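PDB 3D4I: Sts-2 protein, which shows acid-dependent phosphatase activity through this 2H-phosphatase (PGM) domain and probably interferes with CBL-mediated down-regulation of receptor-type tyrosine kinases. Local coordinates for residues Q32-D37 with N56-F61; S50-S55 with P96-V101; E62-L67 with T139-E144; R76-A81 with P232-C237; H106-L111 with L117-E122. All coordinates share one frame; numbering follows the deposited sequence. Where two conformers were deposited one is given.

Interaction 1: Q32-D37 with N56-F61; sequences QCTTAD and NGIKDF
I58 meets T34 through a single methyl group, and van der Waals contact carries the whole interface. The delta methyl CD1 of I58 stops 3.6 Å from OG1 of T34, the two side chains running obliquely across one another. The same methyl skirts the preceding peptide, with CD1 of I58 4.5 Å from O of C33. In I58 the CG1 branch lies opposite the backbone N (chi1 -156°) and continues fully extended, which carries CD1 away from its own short 3-10 turn and out to the T34 hydroxyl. I58 also rests on L30, so it touches both helix 29-32 and the chain that leaves it.

Both segments belong to the long excursion between helix 29-32 and helix 69-85. C33 is the first residue to depart from helical geometry, and I58 begins the 3-10 segment 58-61; the contact therefore brings together the start and a later part of one irregular loop, well away from the centre of the chain.

Hydrogen bonds form within each segment and to its surroundings, none of them spanning the two. The T34 hydroxyl is bonded to the carbonyl oxygen of L30, and the bond ties the T34 side chain back to helix 29-32. Further on, OG1 of T35 donates to OD1 of D37 at 2.8 Å, arriving from above the carboxylate plane, 73° out of it. In the other segment N of F61 makes a weak bond of 3.3 Å to O of I58, and CA of I58 lies at the edge of the F61 ring, in its plane.

Interaction 2: S50-S55 with P96-V101; sequences SLPRRS and PALRCV
L98 uses its two methyl groups on two different partners: CD1 touches CG of P52, and CD2 lies at the edge of the R54 guanidinium. CG, at the outer end of the P52 ring, meets CD1 of L98 at 4.1 Å, an ordinary apolar touch. The other methyl, CD2 of L98, is 4.1 Å from NH1 of R54 and close to the guanidinium plane. With CG of L98 anti to the backbone N (chi1 -180°), the leucine fork stands out from the first turn of the helix toward the loop.

The firmer side of the contact is the buried one. L98 is enclosed, and the R54 guanidinium, brought inward by a chain that bends at chi2 (147°), forms a salt bridge with D64 and a cation-pi contact with F61. The looser side is that of the 50-55 loop, where P52 and R54 are both partly exposed and P52 meets L98 through CG.

Just before L98 in the chain, A97 holds the N-cap position, and its carbonyl oxygen receives N of V101 at 3.0 Å as the helix begins. The end of the R99 side chain runs away from this contact, pairing with E132 and lying against H17 and H202 beside R20. A helix starting a few residues after strand 89-94 and bringing an arginine to such a cluster is consistent with the phosphate pocket of the histidine phosphatase superfamily.

Interaction 3: E62-L67 with T139-E144; sequences ENDPPL and TFLTLE
D64 reaches across to the 139-144 segment with its whole side chain. Its CB lies 4.4 Å from CG2 of T139, a distant apolar approach at the base. CG stands anti to the backbone N (chi1 -173°), which brings the carboxylate alongside the T139 backbone, with OD2 of D64 4.0 Å from O of T139. There the two oxygens part company. OD1 accepts the backbone N-H of L98, at the first turn of helix 98-111, and negative charge here would probably be favoured by the helix dipole. The aspartate thus joins three pieces of the domain: its own loop, the start of that helix, and the approach to helix 143-148, where T142 is the N-cap.

OD2, the oxygen that faces R54, takes on most of the work. OD2 of D64 accepts a hydrogen bond from a water at 2.6 Å, and the same water accepts N of L141 at 3.0 Å, so the polar link between the two segments runs through a water. A methyl contact with L141 is doubtful because that residue has two conformers. OD2 of D64 also passes 4.3 Å from CA of F140, whose ring turns away to meet F126 edge-to-face.

Interaction 4: R76-A81 with P232-C237; sequences RLAGEA and PSLGMC
A78 turns its CB from the helix straight toward the 232-237 segment, where two side chains converge on this one methyl. L234 comes closest: its CD1 lies 3.6 Å from CB of A78, and its CG follows at 4.0 Å, so the branch point as well as the methyl presses on the alanine. M236 arrives from another quarter. Its chain is extended beyond CG, with chi2 at 177°, and it ends with CE 4.1 Å from CB of A78; as M236 was modelled in two conformers, this second touch is the less certain. Seen from the alanine CB, the L234 and M236 methyls lie about 74° apart, so they meet the alanine at separate points on the same side. The small side chain of A78 probably allows so near an approach of helix and loop.

The backbone turn helps to set where L234 points. P232 to G235 form a type II beta turn, closed by N of G235 on O of P232 at 2.9 Å, and L234 occupies its third position with positive phi (58°). Its side chain also meets I15 and T103, while M236 lies on L13 and I15. Within the turn, O of S233 accepts a hydrogen bond from ND2 of N263 of the second subunit, which places the dimer interface nearby. Helix 69-85 laid against the turn that leads into antiparallel strand 236-241 is the helix-on-sheet layering of the alpha/beta histidine phosphatase fold.

Interaction 5: H106-L111 with L117-E122; sequences HILEEL and LKIRVE
Within the beta-alpha-beta unit of strand 89-94, helix 98-111 and strand 119-121, L108 on the helix packs against L117 and I119 where the chain returns to the sheet. The two methyls of L108 divide the work. CD1 of L108 lies 3.7 Å from CG1 of I119 and 4.1 Å from its CD1, so it runs beside the long branch of the isoleucine. CD2 of L108 instead addresses L117, 3.9 Å from CD1 and 4.0 Å from CB of that residue, and the two leucines meet at about a right angle. I119 does not aim its CB directly at the helix; placing CG1 anti to the carbonyl carbon (chi1 -63°) swings the longer branch across to L108.

Replacing L108 by an alanine would probably leave I119 CG1 and L117 CD1 without their methyl partners and open a gap between helix and strand. L108 is also in touch with V92 on the neighbouring strand and with L113 in the connecting loop. It thus packs the helix on both strands that the helix connects, as in a beta-alpha-beta crossover, here at the edge of the parallel part of a mixed sheet.

Overall arrangement
Interactions 1, 2 and 3 gather around the long loop between helices 29-32 and 69-85; the centres of 2 and 3 are only about 4 Å apart, joined by the R54-D64 salt bridge, and F61 and D60 bring interaction 1 against interaction 2, centres about 14 Å apart. Interactions 4 and 5, centres about 13 Å apart, lie where helices 69-85 and 98-111 (the latter shared with interaction 2) pack on one mixed sheet. Along the chain interaction 1 closes before 3, 4 and 5 open, the segments of 2 and 3 alternate, as do those of 3 and 4, and 5 falls between the segments of both 3 and 4, so loop and core interlock within one phosphatase domain.

Interaction 1: Q32-D37 with N56-F61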
# COMPACT_ATOMS: atom_id res chain seq x y z
N GLN A 32 8.88 20.09 -3.10
CA GLN A 32 8.29 19.74 -1.80
C GLN A 32 9.24 19.00 -0.88
O GLN A 32 9.16 19.13 0.35
CB GLN A 32 7.01 18.89 -1.98
CG GLN A 32 5.90 19.63 -2.74
CD GLN A 32 4.74 18.73 -3.13
OE1 GLN A 32 4.34 17.86 -2.37
NE2 GLN A 32 4.18 18.95 -4.30
N CYS A 33 10.12 18.19 -1.45
CA CYS A 33 10.93 17.26 -0.66
C CYS A 33 12.41 17.62 -0.66
O CYS A 33 13.24 16.78 -0.33
CB CYS A 33 10.70 15.81 -1.14
SG CYS A 33 11.32 15.39 -2.79
N THR A 34 12.72 18.88 -1.00
CA THR A 34 14.08 19.42 -1.03
C THR A 34 14.20 20.49 0.05
O THR A 34 13.43 21.45 0.06
CB THR A 34 14.40 20.05 -2.43
OG1 THR A 34 14.24 19.05 -3.45
CG2 THR A 34 15.83 20.59 -2.51
N THR A 35 15.14 20.31 0.97
CA THR A 35 15.32 21.28 2.06
C THR A 35 15.97 22.55 1.54
O THR A 35 16.49 22.57 0.43
CB THR A 35 16.19 20.72 3.21
OG1 THR A 35 17.54 20.57 2.75
CG2 THR A 35 15.68 19.38 3.69
N ALA A 36 15.97 23.61 2.35
CA ALA A 36 16.63 24.87 1.97
C ALA A 36 18.11 24.67 1.57
O ALA A 36 18.64 25.40 0.72
CB ALA A 36 16.49 25.93 3.08
N ASP A 37 18.75 23.66 2.15
CA ASP A 37 20.14 23.31 1.83
C ASP A 37 20.30 22.22 0.76
O ASP A 37 21.41 21.68 0.56
CB ASP A 37 20.93 22.96 3.11
CG ASP A 37 20.22 21.93 3.98
OD1 ASP A 37 19.05 22.18 4.40
OD2 ASP A 37 20.84 20.87 4.27
N ASN A 56 24.67 14.20 -10.74
CA ASN A 56 24.15 15.57 -10.70
C ASN A 56 23.21 15.85 -9.52
O ASN A 56 22.36 16.76 -9.57
CB ASN A 56 23.49 15.98 -12.05
CG ASN A 56 24.14 15.31 -13.28
OD1 ASN A 56 23.46 15.06 -14.28
ND2 ASN A 56 25.44 15.03 -13.21
N GLY A 57 23.37 15.07 -8.45
CA GLY A 57 22.56 15.24 -7.23
C GLY A 57 21.07 14.97 -7.40
O GLY A 57 20.66 14.26 -8.32
N ILE A 58 20.28 15.57 -6.51
CA ILE A 58 18.82 15.42 -6.44
C ILE A 58 18.06 15.91 -7.69
O ILE A 58 16.95 15.45 -7.96
CB ILE A 58 18.29 16.15 -5.16
CG1 ILE A 58 16.95 15.59 -4.69
CG2 ILE A 58 18.25 17.68 -5.36
CD1 ILE A 58 16.48 16.18 -3.35
N LYS A 59 18.65 16.85 -8.43
CA LYS A 59 17.96 17.53 -9.53
C LYS A 59 17.57 16.66 -10.72
O LYS A 59 16.65 17.01 -11.47
CB LYS A 59 18.75 18.76 -10.01
CG LYS A 59 18.18 20.10 -9.54
CD LYS A 59 18.83 21.27 -10.28
CE LYS A 59 17.83 22.36 -10.67
NZ LYS A 59 16.97 21.96 -11.83
N ASP A 60 18.25 15.53 -10.91
CA ASP A 60 17.96 14.65 -12.05
C ASP A 60 16.67 13.82 -11.91
O ASP A 60 16.16 13.27 -12.89
CB ASP A 60 19.15 13.73 -12.33
CG ASP A 60 20.33 14.47 -12.94
OD1 ASP A 60 20.20 15.66 -13.31
OD2 ASP A 60 21.41 13.83 -13.06
N PHE A 61 16.14 13.74 -10.69
CA PHE A 61 14.86 13.07 -10.44
C PHE A 61 13.67 13.83 -11.02
O PHE A 61 12.59 13.25 -11.19
CB PHE A 61 14.67 12.84 -8.95
CG PHE A 61 15.62 11.84 -8.36
CD1 PHE A 61 15.37 10.47 -8.45
CD2 PHE A 61 16.78 12.27 -7.70
CE1 PHE A 61 16.25 9.56 -7.89
CE2 PHE A 61 17.67 11.35 -7.14
CZ PHE A 61 17.41 10.00 -7.23

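Interaction 2: S50-S55 with P96-V101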
# COMPACT_ATOMS: atom_id res chain seq x y z
N SER A 50 14.20 7.09 1.08
CA SER A 50 15.41 7.64 0.47
C SER A 50 15.29 7.66 -1.05
O SER A 50 14.43 6.99 -1.62
CB SER A 50 16.64 6.82 0.87
OG SER A 50 16.62 5.55 0.24
N LEU A 51 16.15 8.46 -1.67
CA LEU A 51 16.40 8.43 -3.10
C LEU A 51 17.77 7.80 -3.38
O LEU A 51 18.71 7.97 -2.58
CB LEU A 51 16.35 9.83 -3.71
CG LEU A 51 15.07 10.65 -3.53
CD1 LEU A 51 15.22 12.04 -4.17
CD2 LEU A 51 13.88 9.91 -4.11
N PRO A 52 17.88 7.05 -4.51
CA PRO A 52 19.15 6.47 -4.95
C PRO A 52 20.24 7.51 -5.15
O PRO A 52 19.94 8.62 -5.59
CB PRO A 52 18.81 5.86 -6.32
CG PRO A 52 17.36 5.67 -6.33
CD PRO A 52 16.77 6.71 -5.41
N ARG A 53 21.48 7.14 -4.83
CA ARG A 53 22.64 7.98 -5.17
C ARG A 53 22.64 8.19 -6.67
O ARG A 53 22.51 7.23 -7.45
CB ARG A 53 23.95 7.33 -4.72
CG ARG A 53 24.46 7.79 -3.35
CD ARG A 53 25.33 9.05 -3.47
NE ARG A 53 25.68 9.62 -2.17
CZ ARG A 53 24.87 10.39 -1.44
NH1 ARG A 53 23.64 10.68 -1.87
NH2 ARG A 53 25.27 10.88 -0.27
N ARG A 54 22.77 9.44 -7.08
CA ARG A 54 22.55 9.81 -8.47
C ARG A 54 23.66 10.73 -8.96
O ARG A 54 24.38 11.35 -8.16
CB ARG A 54 21.16 10.48 -8.63
CG ARG A 54 20.65 10.58 -10.07
CD ARG A 54 19.11 10.45 -10.18
NE ARG A 54 18.65 10.45 -11.57
CZ ARG A 54 17.47 9.99 -12.01
NH1 ARG A 54 16.57 9.47 -11.19
NH2 ARG A 54 17.20 10.05 -13.30
N SER A 55 23.82 10.78 -10.28
CA SER A 55 24.66 11.79 -10.91
C SER A 55 23.91 13.11 -10.88
O SER A 55 22.68 13.14 -10.96
CB SER A 55 25.02 11.40 -12.35
OG SER A 55 23.96 10.69 -12.97
N PRO A 96 14.07 1.59 -18.60
CA PRO A 96 15.13 2.31 -17.85
C PRO A 96 14.62 3.36 -16.82
O PRO A 96 15.42 3.84 -15.97
CB PRO A 96 15.96 2.97 -18.96
CG PRO A 96 14.98 3.17 -20.11
CD PRO A 96 14.14 1.88 -20.05
N ALA A 97 13.34 3.73 -16.88
CA ALA A 97 12.73 4.63 -15.90
C ALA A 97 12.89 4.08 -14.48
O ALA A 97 12.71 2.88 -14.24
CB ALA A 97 11.27 4.90 -16.22
N LEU A 98 13.24 4.96 -13.54
CA LEU A 98 13.45 4.53 -12.17
C LEU A 98 12.26 3.76 -11.63
O LEU A 98 12.43 2.71 -11.02
CB LEU A 98 13.72 5.75 -11.26
CG LEU A 98 13.98 5.49 -9.78
CD1 LEU A 98 15.15 4.53 -9.56
CD2 LEU A 98 14.22 6.84 -9.05
N ARG A 99 11.07 4.30 -11.82
CA ARG A 99 9.82 3.70 -11.33
C ARG A 99 9.65 2.25 -11.80
O ARG A 99 9.16 1.42 -11.04
CB ARG A 99 8.61 4.58 -11.70
CG ARG A 99 8.37 4.76 -13.21
CD ARG A 99 7.44 5.92 -13.41
NE ARG A 99 7.11 6.23 -14.79
CZ ARG A 99 7.77 7.06 -15.60
NH1 ARG A 99 8.91 7.65 -15.22
NH2 ARG A 99 7.29 7.27 -16.81
N CYS A 100 10.10 1.96 -13.03
CA CYS A 100 10.04 0.62 -13.59
C CYS A 100 11.10 -0.29 -13.04
O CYS A 100 10.80 -1.41 -12.63
CB CYS A 100 10.11 0.65 -15.13
SG CYS A 100 8.80 1.59 -15.89
N VAL A 101 12.36 0.16 -13.02
CA VAL A 101 13.42 -0.65 -12.37
C VAL A 101 13.10 -0.94 -10.87
O VAL A 101 13.36 -2.05 -10.38
CB VAL A 101 14.86 -0.06 -12.57
CG1 VAL A 101 15.90 -0.95 -11.94
CG2 VAL A 101 15.21 0.09 -14.05

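Interaction 3: E62-L67 with T139-E144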
# COMPACT_ATOMS: atom_id res chain seq x y z
N GLU A 62 13.88 15.10 -11.33
CA GLU A 62 12.90 15.99 -11.98
C GLU A 62 12.00 15.19 -12.93
O GLU A 62 10.78 15.14 -12.74
CB GLU A 62 13.64 17.14 -12.70
CG GLU A 62 12.83 17.90 -13.76
CD GLU A 62 13.62 18.98 -14.50
OE1 GLU A 62 14.82 18.78 -14.79
OE2 GLU A 62 13.03 20.03 -14.81
N ASN A 63 12.60 14.52 -13.91
CA ASN A 63 11.86 13.82 -14.98
C ASN A 63 11.83 12.31 -14.86
O ASN A 63 11.39 11.61 -15.80
CB ASN A 63 12.45 14.20 -16.35
CG ASN A 63 12.25 15.66 -16.69
OD1 ASN A 63 11.18 16.24 -16.42
ND2 ASN A 63 13.27 16.28 -17.26
N ASP A 64 12.30 11.80 -13.73
CA ASP A 64 12.50 10.36 -13.54
C ASP A 64 12.15 10.05 -12.10
O ASP A 64 13.00 9.67 -11.32
CB ASP A 64 13.95 9.98 -13.88
CG ASP A 64 14.18 8.46 -13.86
OD1 ASP A 64 13.26 7.67 -14.20
OD2 ASP A 64 15.31 8.07 -13.50
N PRO A 65 10.87 10.23 -11.74
CA PRO A 65 10.48 10.15 -10.33
C PRO A 65 10.44 8.71 -9.78
O PRO A 65 10.22 7.75 -10.54
CB PRO A 65 9.10 10.81 -10.32
CG PRO A 65 8.54 10.48 -11.70
CD PRO A 65 9.73 10.58 -12.62
N PRO A 66 10.69 8.55 -8.46
CA PRO A 66 10.64 7.25 -7.83
C PRO A 66 9.23 6.78 -7.54
O PRO A 66 8.27 7.54 -7.65
CB PRO A 66 11.38 7.49 -6.51
CG PRO A 66 11.03 8.90 -6.16
CD PRO A 66 11.07 9.60 -7.49
N LEU A 67 9.11 5.52 -7.16
CA LEU A 67 7.84 5.01 -6.65
C LEU A 67 7.55 5.72 -5.34
O LEU A 67 8.46 6.01 -4.58
CB LEU A 67 7.98 3.52 -6.36
CG LEU A 67 8.09 2.60 -7.57
CD1 LEU A 67 8.22 1.15 -7.08
CD2 LEU A 67 6.89 2.77 -8.44
N THR A 139 19.01 11.42 -18.66
CA THR A 139 18.90 11.49 -17.21
C THR A 139 18.47 10.18 -16.53
O THR A 139 18.25 10.16 -15.32
CB THR A 139 18.06 12.75 -16.79
OG1 THR A 139 18.67 13.38 -15.66
CG2 THR A 139 16.58 12.41 -16.50
N PHE A 140 18.40 9.08 -17.28
CA PHE A 140 18.25 7.76 -16.63
C PHE A 140 19.45 7.52 -15.71
O PHE A 140 20.58 7.97 -15.99
CB PHE A 140 18.18 6.62 -17.65
CG PHE A 140 17.04 6.71 -18.64
CD1 PHE A 140 15.75 7.03 -18.21
CD2 PHE A 140 17.24 6.42 -19.98
CE1 PHE A 140 14.71 7.12 -19.12
CE2 PHE A 140 16.20 6.48 -20.91
CZ PHE A 140 14.93 6.84 -20.48
N LEU A 141 19.22 6.80 -14.62
CA LEU A 141 20.33 6.21 -13.87
C LEU A 141 21.10 5.27 -14.78
O LEU A 141 20.51 4.51 -15.54
CB LEU A 141 19.81 5.47 -12.65
CG LEU A 141 19.49 6.19 -11.34
CD1 LEU A 141 18.08 6.71 -11.35
CD2 LEU A 141 19.69 5.22 -10.19
N THR A 142 22.44 5.35 -14.71
CA THR A 142 23.28 4.43 -15.45
C THR A 142 23.19 3.09 -14.76
O THR A 142 22.78 3.02 -13.60
CB THR A 142 24.77 4.90 -15.46
OG1 THR A 142 25.15 5.23 -14.12
CG2 THR A 142 24.96 6.12 -16.33
N LEU A 143 23.59 2.03 -15.45
CA LEU A 143 23.62 0.69 -14.86
C LEU A 143 24.53 0.60 -13.63
O LEU A 143 24.23 -0.13 -12.66
CB LEU A 143 24.02 -0.35 -15.91
CG LEU A 143 23.16 -0.37 -17.18
CD1 LEU A 143 23.63 -1.41 -18.18
CD2 LEU A 143 21.69 -0.60 -16.86
N GLU A 144 25.63 1.37 -13.65
CA GLU A 144 26.56 1.43 -12.53
C GLU A 144 25.91 2.07 -11.31
O GLU A 144 26.02 1.56 -10.19
CB GLU A 144 27.87 2.14 -12.92
CG GLU A 144 28.70 1.36 -13.93
CD GLU A 144 30.20 1.65 -13.84
OE1 GLU A 144 30.59 2.81 -13.54
OE2 GLU A 144 30.99 0.70 -14.09
O HOH W 1 16.42 5.89 -14.42

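Interaction 4: R76-A81 with P232-C237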
# COMPACT_ATOMS: atom_id res chain seq x y z
N ARG A 76 5.48 -4.91 -4.14
CA ARG A 76 5.74 -6.02 -3.24
C ARG A 76 4.55 -6.97 -3.10
O ARG A 76 4.72 -8.21 -3.03
CB ARG A 76 6.21 -5.51 -1.86
CG ARG A 76 7.61 -4.79 -1.85
CD ARG A 76 8.03 -4.45 -0.39
NE ARG A 76 9.43 -3.97 -0.28
CZ ARG A 76 9.89 -3.08 0.60
NH1 ARG A 76 9.08 -2.49 1.48
NH2 ARG A 76 11.19 -2.77 0.61
N LEU A 77 3.34 -6.42 -3.04
CA LEU A 77 2.13 -7.23 -2.94
C LEU A 77 1.94 -8.13 -4.17
O LEU A 77 1.63 -9.33 -4.05
CB LEU A 77 0.88 -6.34 -2.74
CG LEU A 77 -0.40 -7.01 -2.23
CD1 LEU A 77 -0.23 -7.40 -0.74
CD2 LEU A 77 -1.55 -6.06 -2.41
N ALA A 78 2.12 -7.55 -5.34
CA ALA A 78 2.17 -8.32 -6.60
C ALA A 78 3.25 -9.42 -6.63
O ALA A 78 2.97 -10.54 -7.05
CB ALA A 78 2.36 -7.37 -7.79
N GLY A 79 4.47 -9.10 -6.21
CA GLY A 79 5.56 -10.10 -6.14
C GLY A 79 5.21 -11.26 -5.21
O GLY A 79 5.43 -12.43 -5.53
N GLU A 80 4.69 -10.93 -4.04
CA GLU A 80 4.20 -11.92 -3.07
C GLU A 80 3.09 -12.82 -3.65
O GLU A 80 3.11 -14.05 -3.44
CB GLU A 80 3.74 -11.23 -1.79
CG GLU A 80 3.26 -12.22 -0.71
CD GLU A 80 2.58 -11.49 0.43
OE1 GLU A 80 1.78 -10.58 0.16
OE2 GLU A 80 2.87 -11.81 1.59
N ALA A 81 2.14 -12.22 -4.38
CA ALA A 81 1.10 -13.01 -5.05
C ALA A 81 1.71 -13.94 -6.11
O ALA A 81 1.32 -15.11 -6.22
CB ALA A 81 0.03 -12.11 -5.68
N PRO A 232 -4.25 0.52 -14.24
CA PRO A 232 -3.85 0.87 -12.87
C PRO A 232 -2.42 0.48 -12.55
O PRO A 232 -1.81 -0.25 -13.30
CB PRO A 232 -4.79 0.03 -12.00
CG PRO A 232 -5.07 -1.17 -12.81
CD PRO A 232 -5.03 -0.74 -14.27
N SER A 233 -1.92 0.95 -11.41
CA SER A 233 -0.60 0.53 -10.95
C SER A 233 -0.57 -0.98 -10.79
O SER A 233 -1.54 -1.58 -10.33
CB SER A 233 -0.27 1.22 -9.63
OG SER A 233 -0.10 2.61 -9.86
N LEU A 234 0.55 -1.58 -11.19
CA LEU A 234 0.71 -3.03 -11.24
C LEU A 234 -0.32 -3.74 -12.14
O LEU A 234 -0.50 -4.94 -12.03
CB LEU A 234 0.75 -3.64 -9.81
CG LEU A 234 2.13 -3.61 -9.11
CD1 LEU A 234 3.11 -4.50 -9.85
CD2 LEU A 234 2.68 -2.21 -9.07
N GLY A 235 -1.00 -3.00 -13.03
CA GLY A 235 -1.93 -3.63 -13.98
C GLY A 235 -1.15 -4.60 -14.86
O GLY A 235 0.01 -4.34 -15.16
N MET A 236 -1.76 -5.73 -15.25
CA MET A 236 -1.04 -6.75 -16.02
C MET A 236 -1.78 -7.25 -17.26
O MET A 236 -3.01 -7.31 -17.26
CB MET A 236 -0.73 -7.94 -15.12
CG MET A 236 0.11 -7.61 -13.91
SD MET A 236 0.33 -9.07 -12.89
CE MET A 236 1.37 -8.42 -11.58
N CYS A 237 -1.01 -7.62 -18.29
CA CYS A 237 -1.49 -8.28 -19.52
C CYS A 237 -0.60 -9.51 -19.66
O CYS A 237 0.61 -9.38 -19.62
CB CYS A 237 -1.23 -7.39 -20.75
SG CYS A 237 -1.89 -8.05 -22.28

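Interaction 5: H106-L111 with L117-E122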
# COMPACT_ATOMS: atom_id res chain seq x y z
N HIS A 106 11.35 -4.79 -6.51
CA HIS A 106 10.46 -5.17 -5.39
C HIS A 106 9.70 -6.47 -5.67
O HIS A 106 9.57 -7.33 -4.79
CB HIS A 106 9.50 -4.00 -5.08
CG HIS A 106 10.19 -2.83 -4.45
ND1 HIS A 106 10.90 -2.92 -3.27
CD2 HIS A 106 10.27 -1.53 -4.83
CE1 HIS A 106 11.39 -1.73 -2.96
NE2 HIS A 106 11.03 -0.87 -3.90
N ILE A 107 9.24 -6.65 -6.90
CA ILE A 107 8.65 -7.94 -7.30
C ILE A 107 9.64 -9.10 -7.09
O ILE A 107 9.29 -10.11 -6.47
CB ILE A 107 8.16 -7.89 -8.78
CG1 ILE A 107 6.97 -6.94 -8.93
CG2 ILE A 107 7.79 -9.29 -9.29
CD1 ILE A 107 6.60 -6.66 -10.38
N LEU A 108 10.87 -8.96 -7.61
CA LEU A 108 11.90 -9.99 -7.46
C LEU A 108 12.26 -10.31 -6.01
O LEU A 108 12.52 -11.46 -5.68
CB LEU A 108 13.16 -9.61 -8.23
CG LEU A 108 13.16 -9.82 -9.76
CD1 LEU A 108 14.28 -8.98 -10.34
CD2 LEU A 108 13.36 -11.31 -10.10
N GLU A 109 12.31 -9.28 -5.16
CA GLU A 109 12.62 -9.47 -3.74
C GLU A 109 11.55 -10.33 -3.07
O GLU A 109 11.87 -11.28 -2.33
CB GLU A 109 12.82 -8.13 -3.04
CG GLU A 109 14.24 -7.59 -3.20
CD GLU A 109 14.40 -6.14 -2.73
OE1 GLU A 109 13.47 -5.58 -2.10
OE2 GLU A 109 15.47 -5.57 -3.00
N GLU A 110 10.29 -10.08 -3.40
CA GLU A 110 9.18 -10.87 -2.85
C GLU A 110 9.07 -12.26 -3.46
O GLU A 110 8.54 -13.17 -2.82
CB GLU A 110 7.86 -10.14 -2.98
CG GLU A 110 7.73 -8.90 -2.10
CD GLU A 110 7.77 -9.21 -0.62
OE1 GLU A 110 7.25 -10.27 -0.19
OE2 GLU A 110 8.36 -8.38 0.09
N LEU A 111 9.55 -12.40 -4.69
CA LEU A 111 9.67 -13.73 -5.32
C LEU A 111 10.86 -14.53 -4.78
O LEU A 111 10.98 -15.72 -5.07
CB LEU A 111 9.89 -13.57 -6.82
CG LEU A 111 8.96 -13.99 -7.97
CD1 LEU A 111 7.85 -15.02 -7.61
CD2 LEU A 111 8.42 -12.84 -8.74
N LEU A 117 18.02 -13.74 -10.53
CA LEU A 117 17.77 -13.10 -11.82
C LEU A 117 18.26 -11.66 -11.84
O LEU A 117 17.95 -10.90 -10.93
CB LEU A 117 16.28 -13.14 -12.16
CG LEU A 117 15.61 -14.51 -12.13
CD1 LEU A 117 14.11 -14.41 -12.42
CD2 LEU A 117 16.29 -15.44 -13.13
N LYS A 118 18.99 -11.30 -12.89
CA LYS A 118 19.37 -9.92 -13.11
C LYS A 118 18.32 -9.20 -13.94
O LYS A 118 17.77 -9.76 -14.90
CB LYS A 118 20.71 -9.81 -13.84
CG LYS A 118 21.84 -10.63 -13.26
CD LYS A 118 23.19 -10.19 -13.82
CE LYS A 118 24.23 -11.25 -13.59
NZ LYS A 118 24.40 -11.56 -12.13
N ILE A 119 18.08 -7.94 -13.59
CA ILE A 119 17.14 -7.11 -14.32
C ILE A 119 17.80 -6.66 -15.59
O ILE A 119 18.87 -6.04 -15.56
CB ILE A 119 16.70 -5.88 -13.49
CG1 ILE A 119 15.93 -6.31 -12.22
CG2 ILE A 119 15.86 -4.91 -14.36
CD1 ILE A 119 15.89 -5.24 -11.12
N ARG A 120 17.16 -6.98 -16.72
CA ARG A 120 17.65 -6.56 -18.02
C ARG A 120 17.01 -5.25 -18.40
O ARG A 120 15.81 -5.20 -18.70
CB ARG A 120 17.35 -7.63 -19.06
CG ARG A 120 18.31 -8.80 -18.92
CD ARG A 120 17.67 -10.10 -19.29
NE ARG A 120 18.68 -11.16 -19.36
CZ ARG A 120 18.44 -12.41 -19.73
NH1 ARG A 120 17.21 -12.78 -20.05
NH2 ARG A 120 19.43 -13.28 -19.78
N VAL A 121 17.81 -4.18 -18.40
CA VAL A 121 17.25 -2.87 -18.71
C VAL A 121 17.16 -2.70 -20.22
O VAL A 121 18.17 -2.78 -20.94
CB VAL A 121 18.02 -1.71 -18.03
CG1 VAL A 121 17.41 -0.34 -18.41
CG2 VAL A 121 18.02 -1.87 -16.53
N GLU A 122 15.93 -2.51 -20.68
CA GLU A 122 15.63 -2.42 -22.10
C GLU A 122 14.97 -1.08 -22.42
O GLU A 122 13.77 -0.93 -22.26
CB GLU A 122 14.71 -3.58 -22.55
CG GLU A 122 14.34 -3.57 -24.07
CD GLU A 122 15.57 -3.45 -24.98
OE1 GLU A 122 16.36 -4.39 -24.99
OE2 GLU A 122 15.73 -2.41 -25.68